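PlaB phospholipase (Legionella pneumophila, PDB 6ZTI) acts as a virulence-associated phospholipase of the alpha/beta hydrolase fold whose activity is controlled by tetramerization mediated by NAD(H). Local coordinates at residues D71-F76 with M110-K115; I105-M110 with Q175-W180. All coordinates share one frame; numbering follows the deposited sequence.

Contact 1: residues D71-F76 with M110-K115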
ATOM      1  N   ASP B  71      23.998  10.138   8.523  1.00 11.39           N
ATOM      2  CA  ASP B  71      24.386  11.475   8.076  1.00 16.38           C
ATOM      3  C   ASP B  71      24.798  12.366   9.243  1.00 13.69           C
ATOM      4  O   ASP B  71      25.811  13.073   9.178  1.00 13.25           O
ATOM      5  CB  ASP B  71      23.228  12.158   7.336  1.00 21.07           C
ATOM      6  CG  ASP B  71      22.836  11.483   6.022  1.00 28.97           C
ATOM      7  OD1 ASP B  71      23.576  10.626   5.477  1.00 22.76           O
ATOM      8  OD2 ASP B  71      21.741  11.848   5.529  1.00 19.30           O
ATOM      9  N   ILE B  72      23.993  12.375  10.312  1.00 12.43           N
ATOM     10  CA  ILE B  72      24.239  13.302  11.407  1.00  9.96           C
ATOM     11  C   ILE B  72      25.508  12.920  12.155  1.00  9.60           C
ATOM     12  O   ILE B  72      26.265  13.788  12.592  1.00  9.65           O
ATOM     13  CB  ILE B  72      23.025  13.348  12.352  1.00  9.46           C
ATOM     14  CG1 ILE B  72      21.805  13.923  11.624  1.00 15.57           C
ATOM     15  CG2 ILE B  72      23.331  14.177  13.587  1.00 13.08           C
ATOM     16  CD1 ILE B  72      20.489  13.622  12.320  1.00 17.79           C
ATOM     17  N   ALA B  73      25.739  11.622  12.353  1.00  9.86           N
ATOM     18  CA  ALA B  73      26.963  11.189  13.025  1.00 11.99           C
ATOM     19  C   ALA B  73      28.191  11.519  12.181  1.00 12.20           C
ATOM     20  O   ALA B  73      29.215  11.967  12.709  1.00 13.42           O
ATOM     21  CB  ALA B  73      26.890   9.694  13.327  1.00 14.42           C
ATOM     22  N   ARG B  74      28.094  11.340  10.861  1.00 10.48           N
ATOM     23  CA  ARG B  74      29.174  11.771   9.979  1.00 11.68           C
ATOM     24  C   ARG B  74      29.407  13.275  10.080  1.00 11.55           C
ATOM     25  O   ARG B  74      30.551  13.741  10.035  1.00 12.03           O
ATOM     26  CB  ARG B  74      28.846  11.402   8.532  1.00 22.93           C
ATOM     27  CG  ARG B  74      29.321  10.045   8.055  1.00 34.74           C
ATOM     28  CD  ARG B  74      28.919   9.838   6.579  1.00 36.04           C
ATOM     29  NE  ARG B  74      29.765  10.578   5.636  1.00 34.65           N
ATOM     30  CZ  ARG B  74      29.442  10.844   4.372  1.00 37.03           C
ATOM     31  NH1 ARG B  74      28.270  10.454   3.883  1.00 36.80           N
ATOM     32  NH2 ARG B  74      30.289  11.509   3.593  1.00 30.98           N
ATOM     33  N   ALA B  75      28.325  14.054  10.171  1.00 11.64           N
ATOM     34  CA  ALA B  75      28.453  15.503  10.224  1.00 11.86           C
ATOM     35  C   ALA B  75      28.959  15.981  11.583  1.00 11.29           C
ATOM     36  O   ALA B  75      29.637  17.008  11.656  1.00 15.95           O
ATOM     37  CB  ALA B  75      27.116  16.155   9.873  1.00 11.89           C
ATOM     38  N   PHE B  76      28.661  15.250  12.661  1.00 13.45           N
ATOM     39  CA  PHE B  76      29.280  15.538  13.956  1.00 10.18           C
ATOM     40  C   PHE B  76      30.800  15.457  13.854  1.00 14.14           C
ATOM     41  O   PHE B  76      31.517  16.370  14.288  1.00 11.68           O
ATOM     42  CB  PHE B  76      28.739  14.578  15.019  1.00 10.02           C
ATOM     43  CG  PHE B  76      29.314  14.803  16.387  1.00 12.33           C
ATOM     44  CD1 PHE B  76      28.999  15.935  17.105  1.00 10.35           C
ATOM     45  CD2 PHE B  76      30.173  13.891  16.944  1.00 12.22           C
ATOM     46  CE1 PHE B  76      29.526  16.153  18.357  1.00 11.49           C
ATOM     47  CE2 PHE B  76      30.706  14.106  18.196  1.00 14.95           C
ATOM     48  CZ  PHE B  76      30.385  15.244  18.897  1.00 10.25           C
ATOM     49  N   MET B 110      30.650   7.195  17.548  1.00  9.02           N
ATOM     50  CA  MET B 110      31.658   6.312  18.124  1.00 12.12           C
ATOM     51  C   MET B 110      31.784   5.025  17.312  1.00 10.30           C
ATOM     52  O   MET B 110      32.891   4.549  17.053  1.00 10.26           O
ATOM     53  CB  MET B 110      31.305   5.979  19.580  1.00  9.37           C
ATOM     54  CG  MET B 110      31.416   7.149  20.538  1.00 15.85           C
ATOM     55  SD  MET B 110      30.708   6.844  22.172  1.00 14.14           S
ATOM     56  CE  MET B 110      31.791   5.512  22.709  1.00 21.09           C
ATOM     57  N   ASP B 111      30.655   4.468  16.875  1.00 10.12           N
ATOM     58  CA  ASP B 111      30.691   3.192  16.166  1.00  9.90           C
ATOM     59  C   ASP B 111      31.287   3.372  14.775  1.00 11.94           C
ATOM     60  O   ASP B 111      32.050   2.522  14.307  1.00 11.07           O
ATOM     61  CB  ASP B 111      29.276   2.603  16.102  1.00  9.67           C
ATOM     62  CG  ASP B 111      29.259   1.108  15.810  1.00 17.69           C
ATOM     63  OD1 ASP B 111      29.727   0.323  16.654  1.00 10.85           O
ATOM     64  OD2 ASP B 111      28.741   0.716  14.743  1.00 13.59           O
ATOM     65  N   LEU B 112      30.976   4.485  14.110  1.00 10.24           N
ATOM     66  CA  LEU B 112      31.464   4.684  12.747  1.00 16.96           C
ATOM     67  C   LEU B 112      32.971   4.920  12.719  1.00 11.44           C
ATOM     68  O   LEU B 112      33.653   4.477  11.791  1.00 12.23           O
ATOM     69  CB  LEU B 112      30.736   5.859  12.091  1.00 15.73           C
ATOM     70  CG  LEU B 112      29.317   5.611  11.571  1.00 17.24           C
ATOM     71  CD1 LEU B 112      28.685   6.926  11.198  1.00 21.68           C
ATOM     72  CD2 LEU B 112      29.300   4.657  10.366  1.00 17.34           C
ATOM     73  N   TYR B 113      33.510   5.616  13.723  1.00 11.87           N
ATOM     74  CA  TYR B 113      34.889   6.097  13.679  1.00 14.34           C
ATOM     75  C   TYR B 113      35.831   5.430  14.671  1.00 13.87           C
ATOM     76  O   TYR B 113      37.043   5.515  14.474  1.00 15.09           O
ATOM     77  CB  TYR B 113      34.927   7.619  13.912  1.00 13.29           C
ATOM     78  CG  TYR B 113      34.287   8.393  12.787  1.00 19.56           C
ATOM     79  CD1 TYR B 113      35.009   8.709  11.642  1.00 15.06           C
ATOM     80  CD2 TYR B 113      32.956   8.785  12.855  1.00 14.94           C
ATOM     81  CE1 TYR B 113      34.421   9.406  10.594  1.00 16.60           C
ATOM     82  CE2 TYR B 113      32.362   9.477  11.818  1.00 19.43           C
ATOM     83  CZ  TYR B 113      33.101   9.787  10.688  1.00 16.28           C
ATOM     84  OH  TYR B 113      32.503  10.467   9.648  1.00 17.23           O
ATOM     85  N   PHE B 114      35.328   4.744  15.711  1.00 15.30           N
ATOM     86  CA  PHE B 114      36.245   4.277  16.749  1.00 18.30           C
ATOM     87  C   PHE B 114      35.904   2.906  17.318  1.00 17.95           C
ATOM     88  O   PHE B 114      36.475   2.522  18.349  1.00 20.80           O
ATOM     89  CB  PHE B 114      36.303   5.303  17.878  1.00 19.07           C
ATOM     90  CG  PHE B 114      36.954   6.594  17.473  1.00 18.97           C
ATOM     91  CD1 PHE B 114      38.321   6.678  17.381  1.00 15.98           C
ATOM     92  CD2 PHE B 114      36.199   7.707  17.155  1.00 12.08           C
ATOM     93  CE1 PHE B 114      38.931   7.853  16.988  1.00 25.63           C
ATOM     94  CE2 PHE B 114      36.799   8.871  16.761  1.00 19.45           C
ATOM     95  CZ  PHE B 114      38.171   8.945  16.680  1.00 20.09           C
ATOM     96  N   LYS B 115      35.052   2.132  16.643  1.00 17.33           N
ATOM     97  CA  LYS B 115      34.498   0.925  17.242  1.00 16.26           C
ATOM     98  C   LYS B 115      35.589   0.034  17.816  1.00 26.22           C
ATOM     99  O   LYS B 115      35.596  -0.284  19.010  1.00 33.85           O
ATOM    100  CB  LYS B 115      33.684   0.148  16.210  1.00 24.21           C
ATOM    101  CG  LYS B 115      33.158  -1.178  16.757  1.00 33.61           C
ATOM    102  CD  LYS B 115      32.150  -1.840  15.817  1.00 32.26           C
ATOM    103  CE  LYS B 115      31.903  -3.310  16.190  1.00 22.21           C
ATOM    104  NZ  LYS B 115      31.452  -3.476  17.588  1.00 20.66           N
TER
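R74 and A73 of helix 69-89 meet Y113 and L112 near the C-terminal end of helix 102-114. Both helices are connections of the alpha/beta hydrolase sheet: the first links the parallel strands 55-60 and 93-99, the second links 93-99 to 123-129. The short segments cross at -53° with their axes 9.9 Å apart, and the small side chain of A73 stands at the approach. Its CB points toward the other helix and touches L112 CD1 at 3.9 Å, an apolar contact where the backbones come nearest.

The side chain of R74 runs past the tip of a tyrosine. CB lies 3.9 Å from Y113 OH, and CG comes closer to Y113 OH, at 3.6 Å. These are methylene contacts, not hydrogen bonds, and no hydrogen bond crosses between 71-76 and 110-115. CD and NE lead the chain away from the hydroxyl, and the bend at chi3 (76°) turns the guanidinium away from the line of the first methylenes. At the far end NH2 donates to the backbone O of D489 in the second subunit, so the polar tip of R74 serves the tetramer interface while its root packs on Y113. Nearby, D71 makes a salt bridge to R461 of that same subunit.

Y113 crosses R74 at about a right angle. With chi1 at -67°, CG sits anti to the carbonyl carbon, and the ring reaches out from its helix toward helix 69-89, meeting the ring of W109 on the way. R74 CA lies at the ring edge, near its plane, 3.6 Å from Y113 OH. The carbonyl oxygen of A73 approaches the ring obliquely, with A73 O 4.1 Å from Y113 CE2.

Contact 2: residues I105-M110 with Q175-W180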
ATOM      1  N   ILE B 105      22.999   9.281  18.669  1.00 11.88           N
ATOM      2  CA  ILE B 105      23.772   9.859  17.568  1.00 11.74           C
ATOM      3  C   ILE B 105      25.261   9.809  17.884  1.00 10.03           C
ATOM      4  O   ILE B 105      26.078   9.385  17.055  1.00  9.30           O
ATOM      5  CB  ILE B 105      23.296  11.297  17.284  1.00 10.43           C
ATOM      6  CG1 ILE B 105      22.027  11.265  16.442  1.00  9.44           C
ATOM      7  CG2 ILE B 105      24.367  12.116  16.567  1.00 17.33           C
ATOM      8  CD1 ILE B 105      21.193  12.545  16.499  1.00 20.11           C
ATOM      9  N   VAL B 106      25.636  10.221  19.097  1.00  8.37           N
ATOM     10  CA  VAL B 106      27.034  10.138  19.499  1.00 13.89           C
ATOM     11  C   VAL B 106      27.495   8.685  19.563  1.00 11.55           C
ATOM     12  O   VAL B 106      28.660   8.390  19.269  1.00 12.36           O
ATOM     13  CB  VAL B 106      27.242  10.868  20.837  1.00 13.27           C
ATOM     14  CG1 VAL B 106      28.654  10.636  21.373  1.00 18.45           C
ATOM     15  CG2 VAL B 106      26.987  12.360  20.648  1.00 11.83           C
ATOM     16  N   ARG B 107      26.600   7.757  19.923  1.00 11.43           N
ATOM     17  CA  ARG B 107      26.978   6.348  19.945  1.00  7.78           C
ATOM     18  C   ARG B 107      27.198   5.802  18.537  1.00  8.01           C
ATOM     19  O   ARG B 107      28.040   4.924  18.343  1.00 15.13           O
ATOM     20  CB  ARG B 107      25.920   5.518  20.663  1.00  8.12           C
ATOM     21  CG  ARG B 107      25.819   5.791  22.180  1.00  7.83           C
ATOM     22  CD  ARG B 107      25.176   4.642  22.886  1.00 14.59           C
ATOM     23  NE  ARG B 107      23.801   4.403  22.458  1.00 13.67           N
ATOM     24  CZ  ARG B 107      23.354   3.299  21.865  1.00  8.31           C
ATOM     25  NH1 ARG B 107      24.161   2.277  21.577  1.00 12.94           N
ATOM     26  NH2 ARG B 107      22.069   3.223  21.552  1.00  9.52           N
ATOM     27  N   LYS B 108      26.419   6.269  17.560  1.00  7.94           N
ATOM     28  CA  LYS B 108      26.657   5.908  16.168  1.00  8.32           C
ATOM     29  C   LYS B 108      27.968   6.500  15.663  1.00  9.13           C
ATOM     30  O   LYS B 108      28.713   5.845  14.922  1.00  9.07           O
ATOM     31  CB  LYS B 108      25.479   6.389  15.320  1.00  8.59           C
ATOM     32  CG  LYS B 108      25.616   6.127  13.841  1.00  8.87           C
ATOM     33  CD  LYS B 108      25.634   4.655  13.486  1.00  9.29           C
ATOM     34  CE  LYS B 108      25.689   4.465  11.963  1.00 13.42           C
ATOM     35  NZ  LYS B 108      25.882   3.066  11.573  1.00 21.88           N
ATOM     36  N   TRP B 109      28.263   7.744  16.046  1.00  8.79           N
ATOM     37  CA  TRP B 109      29.542   8.349  15.696  1.00 11.73           C
ATOM     38  C   TRP B 109      30.710   7.543  16.255  1.00 11.98           C
ATOM     39  O   TRP B 109      31.666   7.234  15.532  1.00 12.29           O
ATOM     40  CB  TRP B 109      29.585   9.788  16.208  1.00  8.68           C
ATOM     41  CG  TRP B 109      30.962  10.376  16.160  1.00  9.18           C
ATOM     42  CD1 TRP B 109      31.616  10.853  15.064  1.00 10.47           C
ATOM     43  CD2 TRP B 109      31.861  10.534  17.263  1.00 11.86           C
ATOM     44  NE1 TRP B 109      32.869  11.295  15.414  1.00 13.16           N
ATOM     45  CE2 TRP B 109      33.046  11.111  16.759  1.00 11.65           C
ATOM     46  CE3 TRP B 109      31.785  10.237  18.621  1.00 14.12           C
ATOM     47  CZ2 TRP B 109      34.137  11.398  17.569  1.00 14.05           C
ATOM     48  CZ3 TRP B 109      32.868  10.530  19.427  1.00 18.10           C
ATOM     49  CH2 TRP B 109      34.026  11.104  18.901  1.00 18.89           C
ATOM     50  N   MET B 110      30.650   7.195  17.548  1.00  9.02           N
ATOM     51  CA  MET B 110      31.658   6.312  18.124  1.00 12.12           C
ATOM     52  C   MET B 110      31.784   5.025  17.312  1.00 10.30           C
ATOM     53  O   MET B 110      32.891   4.549  17.053  1.00 10.26           O
ATOM     54  CB  MET B 110      31.305   5.979  19.580  1.00  9.37           C
ATOM     55  CG  MET B 110      31.416   7.149  20.538  1.00 15.85           C
ATOM     56  SD  MET B 110      30.708   6.844  22.172  1.00 14.14           S
ATOM     57  CE  MET B 110      31.791   5.512  22.709  1.00 21.09           C
ATOM     58  N   GLN B 175      20.900  -2.915  15.042  1.00 11.40           N
ATOM     59  CA  GLN B 175      22.273  -3.045  14.566  1.00  9.81           C
ATOM     60  C   GLN B 175      23.239  -2.279  15.458  1.00 11.76           C
ATOM     61  O   GLN B 175      24.290  -2.803  15.851  1.00 14.42           O
ATOM     62  CB  GLN B 175      22.365  -2.548  13.120  1.00 15.34           C
ATOM     63  CG  GLN B 175      23.783  -2.488  12.539  1.00 14.75           C
ATOM     64  CD  GLN B 175      23.793  -2.051  11.090  1.00 23.59           C
ATOM     65  OE1 GLN B 175      23.672  -0.861  10.784  1.00 29.67           O
ATOM     66  NE2 GLN B 175      23.938  -3.012  10.187  1.00 25.93           N
ATOM     67  N   LEU B 176      22.916  -1.027  15.780  1.00 10.69           N
ATOM     68  CA  LEU B 176      23.824  -0.256  16.622  1.00  8.44           C
ATOM     69  C   LEU B 176      23.955  -0.885  18.006  1.00  7.51           C
ATOM     70  O   LEU B 176      25.063  -1.044  18.527  1.00 11.84           O
ATOM     71  CB  LEU B 176      23.344   1.192  16.721  1.00 12.42           C
ATOM     72  CG  LEU B 176      24.241   2.121  17.542  1.00  9.73           C
ATOM     73  CD1 LEU B 176      25.647   2.235  16.948  1.00 13.68           C
ATOM     74  CD2 LEU B 176      23.606   3.498  17.672  1.00 13.73           C
ATOM     75  N   ASN B 177      22.837  -1.295  18.600  1.00 10.11           N
ATOM     76  CA  ASN B 177      22.896  -1.795  19.961  1.00 11.27           C
ATOM     77  C   ASN B 177      23.493  -3.189  20.027  1.00 10.97           C
ATOM     78  O   ASN B 177      24.111  -3.546  21.037  1.00  7.28           O
ATOM     79  CB  ASN B 177      21.502  -1.755  20.557  1.00  6.50           C
ATOM     80  CG  ASN B 177      21.042  -0.348  20.791  1.00  8.01           C
ATOM     81  OD1 ASN B 177      21.845   0.599  20.759  1.00 11.90           O
ATOM     82  ND2 ASN B 177      19.759  -0.185  21.015  1.00  7.81           N
ATOM     83  N   GLU B 178      23.351  -3.983  18.964  1.00 11.83           N
ATOM     84  CA  GLU B 178      24.059  -5.253  18.937  1.00 11.78           C
ATOM     85  C   GLU B 178      25.557  -5.020  18.826  1.00 10.74           C
ATOM     86  O   GLU B 178      26.349  -5.693  19.494  1.00 11.07           O
ATOM     87  CB  GLU B 178      23.547  -6.115  17.791  1.00  9.35           C
ATOM     88  CG  GLU B 178      24.327  -7.403  17.642  1.00 20.48           C
ATOM     89  CD  GLU B 178      23.672  -8.402  16.706  1.00 25.80           C
ATOM     90  OE1 GLU B 178      22.920  -7.978  15.801  1.00 27.21           O
ATOM     91  OE2 GLU B 178      23.914  -9.615  16.883  1.00 30.15           O
ATOM     92  N   SER B 179      25.968  -4.057  18.000  1.00 14.66           N
ATOM     93  CA  SER B 179      27.372  -3.661  17.991  1.00 15.91           C
ATOM     94  C   SER B 179      27.843  -3.301  19.395  1.00 16.09           C
ATOM     95  O   SER B 179      28.931  -3.709  19.819  1.00 15.66           O
ATOM     96  CB  SER B 179      27.580  -2.478  17.044  1.00 13.35           C
ATOM     97  OG  SER B 179      28.961  -2.208  16.852  1.00 15.04           O
ATOM     98  N   TRP B 180      27.027  -2.552  20.144  1.00 13.59           N
ATOM     99  CA  TRP B 180      27.484  -2.025  21.423  1.00 10.50           C
ATOM    100  C   TRP B 180      27.619  -3.106  22.477  1.00 13.68           C
ATOM    101  O   TRP B 180      28.224  -2.849  23.523  1.00 12.12           O
ATOM    102  CB  TRP B 180      26.554  -0.904  21.898  1.00 10.30           C
ATOM    103  CG  TRP B 180      27.096   0.441  21.520  1.00  9.50           C
ATOM    104  CD1 TRP B 180      27.122   0.988  20.271  1.00 10.45           C
ATOM    105  CD2 TRP B 180      27.725   1.398  22.390  1.00 11.24           C
ATOM    106  NE1 TRP B 180      27.714   2.223  20.310  1.00 12.12           N
ATOM    107  CE2 TRP B 180      28.104   2.495  21.596  1.00 11.25           C
ATOM    108  CE3 TRP B 180      28.006   1.428  23.759  1.00 12.26           C
ATOM    109  CZ2 TRP B 180      28.739   3.617  22.125  1.00 12.95           C
ATOM    110  CZ3 TRP B 180      28.637   2.552  24.289  1.00 10.93           C
ATOM    111  CH2 TRP B 180      28.997   3.625  23.475  1.00 11.49           C
TER
HETATM  112  O   HOH W   1      24.325   1.214  13.053  1.00 20.95           O
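R107 carries most of the join between 105-110 and 175-180, meeting N177, W180 and L176 at once. The polar part is an end-on grip: NH2 and NH1 both donate to N177 OD1, at 2.8 Å from NH2 and 3.0 Å from NH1. The NH2 bond falls on a lone pair in the carbonyl plane, the NH1 donor is tilted from it, and the guanidinium and amide are nearly coplanar. A second shell fixes both groups, since N133 OD1 accepts from R107 NE and N133 O from N177 ND2. Away from W180, a water accepts from K108 NZ and donates to Q175 OE1.

The aromatic part centres on W180. R107 CD makes a CH-pi contact over the face of the six-membered ring, 3.8 Å from its centroid, and the bend at chi3 (-63°) brings R107 CZ over the five-membered ring, 4.6 Å from its centroid, as a cation-pi contact. The planes stand 81° apart, so the guanidinium turns an edge to the indole, with NH1 leading. In the indole plane, W180 NE1 gives a weak hydrogen bond of 3.4 Å to R107 O. M110 SD lies at the ring edge, a Met-aromatic contact, while M110 CE touches W180 CH2 at 3.5 Å.

Van der Waals packing completes the join: L176 CD2 lies over one face of the R107 guanidinium and L176 CD1 rests 3.9 Å from K108 CA. The short axes cross at 61°. V106, R107 and M110 also touch L126 of strand 123-129, and K108 reaches D70 and A73 on helix 69-89.

Overall arrangement
Contacts 1 and 2 share helix 102-114, and M110 lies in a segment of each, but touches across contact 2 alone. Their centres are about 9 Å apart, and along the chain their segments alternate, with helix 69-89 and helix 171-180 each packed on the shared helix. Direct links join the two: D111 OD1 of contact 1 lies 2.7 Å from S179 OG of contact 2, a probable hydrogen bond, and F76 CD2 lies 3.7 Å from W109 CG. Both lie away from the thio-NAD pockets; contact 2 is packing within one chain, its segments touched by no other, while contact 1 also backs onto the interface with the second subunit.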